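PDB 3HIU: uncharacterized protein from Xanthomonas campestris pv. campestris, which is of unknown function but belongs to the DUF892 family of the ferritin-like clan and folds as a bundle of long helices. Local coordinates for residues Lys39-Gln44 / Ile138-Trp143; Ser110-Val115 / Asp132-Glu137. One frame throughout, in Å; residues are numbered along the deposited sequence. Where two conformers were deposited one is given.

Contact 1 (Lys39-Gln44 / Ile138-Trp143); sequences KRRIEQ and IEMAEW. With EDO (1,2-ethanediol), chain N.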
loop_
_atom_site.group_PDB
_atom_site.type_symbol
_atom_site.label_atom_id
_atom_site.label_comp_id
_atom_site.label_asym_id
_atom_site.label_seq_id
_atom_site.Cartn_x
_atom_site.Cartn_y
_atom_site.Cartn_z
ATOM N N LYS B 39 -16.629 2.991 9.627
ATOM C CA LYS B 39 -16.760 1.817 10.478
ATOM C C LYS B 39 -17.673 0.769 9.852
ATOM O O LYS B 39 -17.330 -0.420 9.788
ATOM C CB LYS B 39 -17.287 2.236 11.858
ATOM C CG LYS B 39 -17.604 1.099 12.810
ATOM C CD LYS B 39 -18.195 1.644 14.098
ATOM C CE LYS B 39 -17.920 0.716 15.271
ATOM N NZ LYS B 39 -18.302 1.349 16.563
ATOM N N ARG B 40 -18.839 1.218 9.399
ATOM C CA ARG B 40 -19.795 0.358 8.716
ATOM C C ARG B 40 -19.096 -0.384 7.567
ATOM O O ARG B 40 -19.334 -1.575 7.345
ATOM C CB ARG B 40 -20.956 1.199 8.167
ATOM C CG ARG B 40 -22.206 0.409 7.796
ATOM C CD ARG B 40 -22.862 0.912 6.495
ATOM N NE ARG B 40 -23.447 2.249 6.603
ATOM C CZ ARG B 40 -24.405 2.703 5.800
ATOM N NH1 ARG B 40 -24.893 1.921 4.843
ATOM N NH2 ARG B 40 -24.886 3.931 5.959
ATOM N N ARG B 41 -18.229 0.322 6.842
ATOM C CA ARG B 41 -17.568 -0.259 5.677
ATOM C C ARG B 41 -16.569 -1.354 6.073
ATOM O O ARG B 41 -16.593 -2.466 5.552
ATOM C CB ARG B 41 -16.871 0.826 4.845
ATOM C CG ARG B 41 -16.815 0.492 3.352
ATOM C CD ARG B 41 -17.187 -0.972 3.120
ATOM N NE ARG B 41 -16.754 -1.501 1.828
ATOM C CZ ARG B 41 -16.592 -2.798 1.573
ATOM N NH1 ARG B 41 -16.817 -3.701 2.518
ATOM N NH2 ARG B 41 -16.197 -3.196 0.376
ATOM N N ILE B 42 -15.686 -1.029 6.999
ATOM C CA ILE B 42 -14.672 -1.973 7.419
ATOM C C ILE B 42 -15.300 -3.274 7.933
ATOM O O ILE B 42 -14.817 -4.367 7.626
ATOM C CB ILE B 42 -13.769 -1.339 8.468
ATOM C CG1 ILE B 42 -13.121 -0.087 7.887
ATOM C CG2 ILE B 42 -12.714 -2.322 8.917
ATOM C CD1 ILE B 42 -12.110 -0.394 6.807
ATOM N N GLU B 43 -16.384 -3.154 8.699
ATOM C CA GLU B 43 -17.102 -4.326 9.229
ATOM C C GLU B 43 -17.522 -5.279 8.106
ATOM O O GLU B 43 -17.316 -6.489 8.187
ATOM C CB GLU B 43 -18.327 -3.895 10.060
ATOM C CG GLU B 43 -18.013 -3.537 11.517
ATOM C CD GLU B 43 -19.087 -2.671 12.208
ATOM O OE1 GLU B 43 -20.234 -2.550 11.710
ATOM O OE2 GLU B 43 -18.769 -2.104 13.276
ATOM N N GLN B 44 -18.102 -4.708 7.055
ATOM C CA GLN B 44 -18.505 -5.455 5.871
ATOM C C GLN B 44 -17.322 -6.127 5.192
ATOM O O GLN B 44 -17.469 -7.198 4.597
ATOM C CB GLN B 44 -19.192 -4.520 4.881
ATOM C CG GLN B 44 -19.503 -5.141 3.529
ATOM C CD GLN B 44 -20.080 -4.126 2.560
ATOM O OE1 GLN B 44 -20.354 -2.982 2.935
ATOM N NE2 GLN B 44 -20.266 -4.534 1.310
ATOM N N ILE B 138 -10.035 -3.570 -5.037
ATOM C CA ILE B 138 -10.180 -2.329 -5.784
ATOM C C ILE B 138 -11.385 -1.536 -5.304
ATOM O O ILE B 138 -11.282 -0.343 -5.014
ATOM C CB ILE B 138 -10.296 -2.597 -7.274
ATOM C CG1 ILE B 138 -8.907 -2.927 -7.839
ATOM C CG2 ILE B 138 -10.898 -1.388 -7.971
ATOM C CD1 ILE B 138 -8.911 -3.484 -9.242
ATOM N N GLU B 139 -12.528 -2.209 -5.219
ATOM C CA GLU B 139 -13.751 -1.610 -4.697
ATOM C C GLU B 139 -13.496 -0.959 -3.332
ATOM O O GLU B 139 -13.868 0.193 -3.087
ATOM C CB GLU B 139 -14.836 -2.691 -4.580
ATOM C CG GLU B 139 -16.277 -2.196 -4.690
ATOM C CD GLU B 139 -16.964 -2.051 -3.344
ATOM O OE1 GLU B 139 -16.470 -1.287 -2.491
ATOM O OE2 GLU B 139 -18.015 -2.696 -3.148
HETATM N N MSE B 140 -12.849 -1.714 -2.439
HETATM C CA MSE B 140 -12.610 -1.265 -1.060
HETATM C C MSE B 140 -11.623 -0.099 -0.991
HETATM O O MSE B 140 -11.859 0.898 -0.299
HETATM C CB MSE B 140 -12.109 -2.439 -0.215
HETATM C CG MSE B 140 -11.828 -2.115 1.257
HETATM SE SE MSE B 140 -13.357 -1.425 2.271
HETATM C CE MSE B 140 -12.862 -2.069 4.026
ATOM N N ALA B 141 -10.518 -0.243 -1.719
ATOM C CA ALA B 141 -9.491 0.783 -1.786
ATOM C C ALA B 141 -10.112 2.081 -2.272
ATOM O O ALA B 141 -9.816 3.170 -1.751
ATOM C CB ALA B 141 -8.371 0.335 -2.727
ATOM N N GLU B 142 -10.978 1.956 -3.279
ATOM C CA GLU B 142 -11.722 3.096 -3.797
ATOM C C GLU B 142 -12.599 3.736 -2.732
ATOM O O GLU B 142 -12.740 4.955 -2.682
ATOM C CB GLU B 142 -12.590 2.676 -4.976
ATOM C CG GLU B 142 -11.916 2.813 -6.316
ATOM C CD GLU B 142 -12.909 2.799 -7.456
ATOM O OE1 GLU B 142 -12.526 2.389 -8.575
ATOM O OE2 GLU B 142 -14.076 3.196 -7.234
ATOM N N TRP B 143 -13.192 2.914 -1.877
ATOM C CA TRP B 143 -14.065 3.450 -0.845
ATOM C C TRP B 143 -13.310 4.387 0.095
ATOM O O TRP B 143 -13.809 5.446 0.463
ATOM C CB TRP B 143 -14.737 2.329 -0.052
ATOM C CG TRP B 143 -15.905 2.818 0.768
ATOM C CD1 TRP B 143 -17.234 2.726 0.444
ATOM C CD2 TRP B 143 -15.850 3.495 2.040
ATOM N NE1 TRP B 143 -18.002 3.291 1.436
ATOM C CE2 TRP B 143 -17.181 3.767 2.423
ATOM C CE3 TRP B 143 -14.807 3.884 2.887
ATOM C CZ2 TRP B 143 -17.492 4.420 3.620
ATOM C CZ3 TRP B 143 -15.121 4.526 4.074
ATOM C CH2 TRP B 143 -16.452 4.789 4.427
HETATM C C1 EDO N . -20.859 -0.409 14.660
HETATM O O1 EDO N . -21.651 -1.008 13.625
HETATM C C2 EDO N . -21.729 0.379 15.622
HETATM O O2 EDO N . -20.991 1.538 15.993
#

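Contact 2 (Ser110-Val115 / Asp132-Glu137); sequences SYRALV and DILQQE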
loop_
_atom_site.group_PDB
_atom_site.type_symbol
_atom_site.label_atom_id
_atom_site.label_comp_id
_atom_site.label_asym_id
_atom_site.label_seq_id
_atom_site.Cartn_x
_atom_site.Cartn_y
_atom_site.Cartn_z
ATOM N N SER B 110 -0.756 -8.188 -5.357
ATOM C CA SER B 110 -0.590 -9.627 -5.157
ATOM C C SER B 110 -1.586 -10.457 -5.956
ATOM O O SER B 110 -1.224 -11.455 -6.583
ATOM C CB SER B 110 -0.728 -9.974 -3.682
ATOM O OG SER B 110 0.035 -9.074 -2.914
ATOM N N TYR B 111 -2.844 -10.041 -5.930
ATOM C CA TYR B 111 -3.873 -10.787 -6.617
ATOM C C TYR B 111 -3.759 -10.652 -8.137
ATOM O O TYR B 111 -4.036 -11.602 -8.866
ATOM C CB TYR B 111 -5.252 -10.388 -6.100
ATOM C CG TYR B 111 -5.580 -11.019 -4.762
ATOM C CD1 TYR B 111 -5.745 -12.391 -4.654
ATOM C CD2 TYR B 111 -5.722 -10.247 -3.610
ATOM C CE1 TYR B 111 -6.050 -12.986 -3.442
ATOM C CE2 TYR B 111 -6.026 -10.831 -2.381
ATOM C CZ TYR B 111 -6.190 -12.208 -2.307
ATOM O OH TYR B 111 -6.496 -12.822 -1.109
ATOM N N ARG B 112 -3.342 -9.486 -8.622
ATOM C CA ARG B 112 -3.051 -9.358 -10.042
ATOM C C ARG B 112 -2.016 -10.397 -10.434
ATOM O O ARG B 112 -2.187 -11.096 -11.418
ATOM C CB ARG B 112 -2.531 -7.966 -10.394
ATOM C CG ARG B 112 -3.562 -6.853 -10.284
ATOM C CD ARG B 112 -2.961 -5.489 -10.654
ATOM N NE ARG B 112 -3.149 -5.160 -12.066
ATOM C CZ ARG B 112 -2.170 -5.044 -12.960
ATOM N NH1 ARG B 112 -2.461 -4.747 -14.214
ATOM N NH2 ARG B 112 -0.905 -5.212 -12.612
ATOM N N ALA B 113 -0.938 -10.499 -9.654
ATOM C CA ALA B 113 0.143 -11.437 -9.953
ATOM C C ALA B 113 -0.258 -12.891 -9.696
ATOM O O ALA B 113 0.383 -13.807 -10.202
ATOM C CB ALA B 113 1.408 -11.072 -9.197
ATOM N N LEU B 114 -1.321 -13.104 -8.923
ATOM C CA LEU B 114 -1.900 -14.440 -8.783
ATOM C C LEU B 114 -2.681 -14.871 -10.024
ATOM O O LEU B 114 -2.593 -16.018 -10.464
ATOM C CB LEU B 114 -2.794 -14.539 -7.552
ATOM C CG LEU B 114 -2.172 -15.395 -6.453
ATOM C CD1 LEU B 114 -2.827 -15.089 -5.120
ATOM C CD2 LEU B 114 -2.312 -16.861 -6.816
ATOM N N VAL B 115 -3.451 -13.952 -10.584
ATOM C CA VAL B 115 -4.151 -14.219 -11.829
ATOM C C VAL B 115 -3.175 -14.641 -12.932
ATOM O O VAL B 115 -3.540 -15.382 -13.846
ATOM C CB VAL B 115 -4.943 -12.988 -12.281
ATOM C CG1 VAL B 115 -5.719 -13.292 -13.549
ATOM C CG2 VAL B 115 -5.885 -12.539 -11.170
ATOM N N ASP B 132 -11.779 -12.075 -8.753
ATOM C CA ASP B 132 -12.967 -11.655 -8.027
ATOM C C ASP B 132 -12.573 -11.052 -6.688
ATOM O O ASP B 132 -13.103 -10.011 -6.294
ATOM C CB ASP B 132 -13.960 -12.810 -7.863
ATOM C CG ASP B 132 -14.709 -13.118 -9.150
ATOM O OD1 ASP B 132 -15.022 -12.163 -9.895
ATOM O OD2 ASP B 132 -14.984 -14.308 -9.424
ATOM N N ILE B 133 -11.633 -11.692 -5.998
ATOM C CA ILE B 133 -11.052 -11.099 -4.797
ATOM C C ILE B 133 -10.413 -9.751 -5.147
ATOM O O ILE B 133 -10.539 -8.772 -4.409
ATOM C CB ILE B 133 -10.002 -12.036 -4.139
ATOM C CG1 ILE B 133 -10.684 -13.274 -3.549
ATOM C CG2 ILE B 133 -9.203 -11.291 -3.057
ATOM C CD1 ILE B 133 -9.715 -14.371 -3.124
ATOM N N LEU B 134 -9.732 -9.708 -6.287
ATOM C CA LEU B 134 -9.076 -8.485 -6.752
ATOM C C LEU B 134 -10.037 -7.299 -6.876
ATOM O O LEU B 134 -9.733 -6.205 -6.420
ATOM C CB LEU B 134 -8.366 -8.737 -8.092
ATOM C CG LEU B 134 -7.995 -7.495 -8.911
ATOM C CD1 LEU B 134 -7.059 -6.570 -8.131
ATOM C CD2 LEU B 134 -7.371 -7.918 -10.228
ATOM N N GLN B 135 -11.192 -7.535 -7.496
ATOM C CA GLN B 135 -12.192 -6.489 -7.734
ATOM C C GLN B 135 -12.730 -5.929 -6.415
ATOM O O GLN B 135 -13.070 -4.748 -6.327
ATOM C CB GLN B 135 -13.346 -7.021 -8.601
ATOM C CG GLN B 135 -13.715 -6.133 -9.810
ATOM C CD GLN B 135 -14.679 -4.987 -9.483
ATOM O OE1 GLN B 135 -15.561 -5.113 -8.629
ATOM N NE2 GLN B 135 -14.522 -3.867 -10.185
ATOM N N GLN B 136 -12.792 -6.784 -5.395
ATOM C CA GLN B 136 -13.219 -6.362 -4.062
ATOM C C GLN B 136 -12.185 -5.463 -3.381
ATOM O O GLN B 136 -12.543 -4.548 -2.632
ATOM C CB GLN B 136 -13.506 -7.581 -3.178
ATOM C CG GLN B 136 -14.477 -8.593 -3.776
ATOM C CD GLN B 136 -14.801 -9.727 -2.809
ATOM O OE1 GLN B 136 -13.995 -10.073 -1.942
ATOM N NE2 GLN B 136 -15.986 -10.308 -2.955
ATOM N N GLU B 137 -10.902 -5.736 -3.627
ATOM C CA GLU B 137 -9.827 -4.922 -3.056
ATOM C C GLU B 137 -9.849 -3.561 -3.722
ATOM O O GLU B 137 -9.735 -2.523 -3.063
ATOM C CB GLU B 137 -8.464 -5.598 -3.234
ATOM C CG GLU B 137 -8.403 -7.018 -2.702
ATOM C CD GLU B 137 -9.134 -7.172 -1.386
ATOM O OE1 GLU B 137 -9.090 -6.251 -0.548
ATOM O OE2 GLU B 137 -9.758 -8.222 -1.182
#

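Contact 1 (Lys39-Gln44 / Ile138-Trp143)
The guanidinium group of Arg41 reaches from helix 36-62 towards Glu139 of helix 124-159, where Arg41 NH2 makes a weak, long salt bridge of 3.5 Å to Glu139 OE1, with an N-H...O angle of 155°. The bond belongs to one of two modelled Glu139 conformers and is tentative. OE1 lies at the guanidinium edge, near its plane; the carboxylate itself is tilted 55° from that plane. The firmer charge partner of Arg41 is Glu48, two turns further along the same helix, which pairs with NH1. Over one guanidinium face lies the selenium of Met140 (selenomethionine), with Met140 SE 3.4 Å from Arg41 NE. The aliphatic part of the arginine does separate work: chi1 sets Arg41 CG over the five-membered ring of Trp143, 3.3 Å from its centroid and nearly on the ring normal, a CH-pi contact. A nearly eclipsed chi2 then carries CD and the guanidinium off towards Met140 and Glu139, and the indole and guanidinium planes stand 88° apart. Met140 CE and Ile42 CD1 lie 3.3 Å apart, tighter than usual for two carbons. Long side chains thus bridge segment axes 11.4 Å apart. On the far side of helix 36-62, Lys39 and Glu43 hold an ethanediol molecule, probably from the crystallisation liquor. Such an antiparallel pairing, filled by an arginine whose CG lies on an indole and whose guanidinium face meets a selenoether, belongs here to the helical bundle of a ferritin-like fold.

Contact 2 (Ser110-Val115 / Asp132-Glu137)
With chi1 at -78°, Tyr111 keeps its CG anti to the carbonyl carbon, and this swings the phenol ring across to Ile133, whose CG2 branch stands anti to its own backbone N and points at the ring. Ile133 CG2 lies over one face of the phenol, 3.4 Å from the Tyr111 ring centroid and 19° off the normal, displaced towards the hydroxyl-bearing rim: the nearest ring atom is Tyr111 CZ, 3.2 Å from Ile133 CG2. This CH-pi contact is the closest approach between the two segments, and Ile133 CD1 adds a looser touch at CE1 of the ring. Nearer the backbones, CB of Tyr111 meets CB of Leu134 at 4.0 Å, at the level where the CA atoms of the two residues come within 5.7 Å. The leucine's methyls lie against the aliphatic stem of Arg112, with Leu134 CD2 4.0 Å from Arg112 CG. Beyond that stem the arginine bends at chi3 and gives NH2 to Gln148 of the second subunit, so one side chain serves both the intrachain packing and the dimer interface. Glu137 CG approaches the tyrosine ring obliquely; its carboxylate, close to the bound sodium ion, is hydrogen-bonded through OE1 to His45 and weakly through OE2 to Gln52. The axes of segments 110-115 and 132-137 run antiparallel (159°), 9.2 Å apart; helix 2-28 covers Tyr111 through Ala14, while Val56 of helix 36-62 touches both Tyr111 and Ile133.

Contacts 1 and 2 lie with their centres about 16 Å apart and share helix 124-159, whose consecutive residues 132-137 and 138-143 pack on helix 94-120 in contact 2 and on helix 36-62 in contact 1, though neither segment is confined to that one neighbour. Along the chain contact 2 is nested within the loop that contact 1 closes. The last long helix is therefore fastened to two of the other three, as expected in a ferritin-like bundle. Glu137 of contact 2 lies close to the sodium ion bound at Thr49 and Gln52, with the side chain of Met140 of contact 1 about 7 Å from it. Contact 2 also reaches the second subunit, whereas contact 1 stays within one chain.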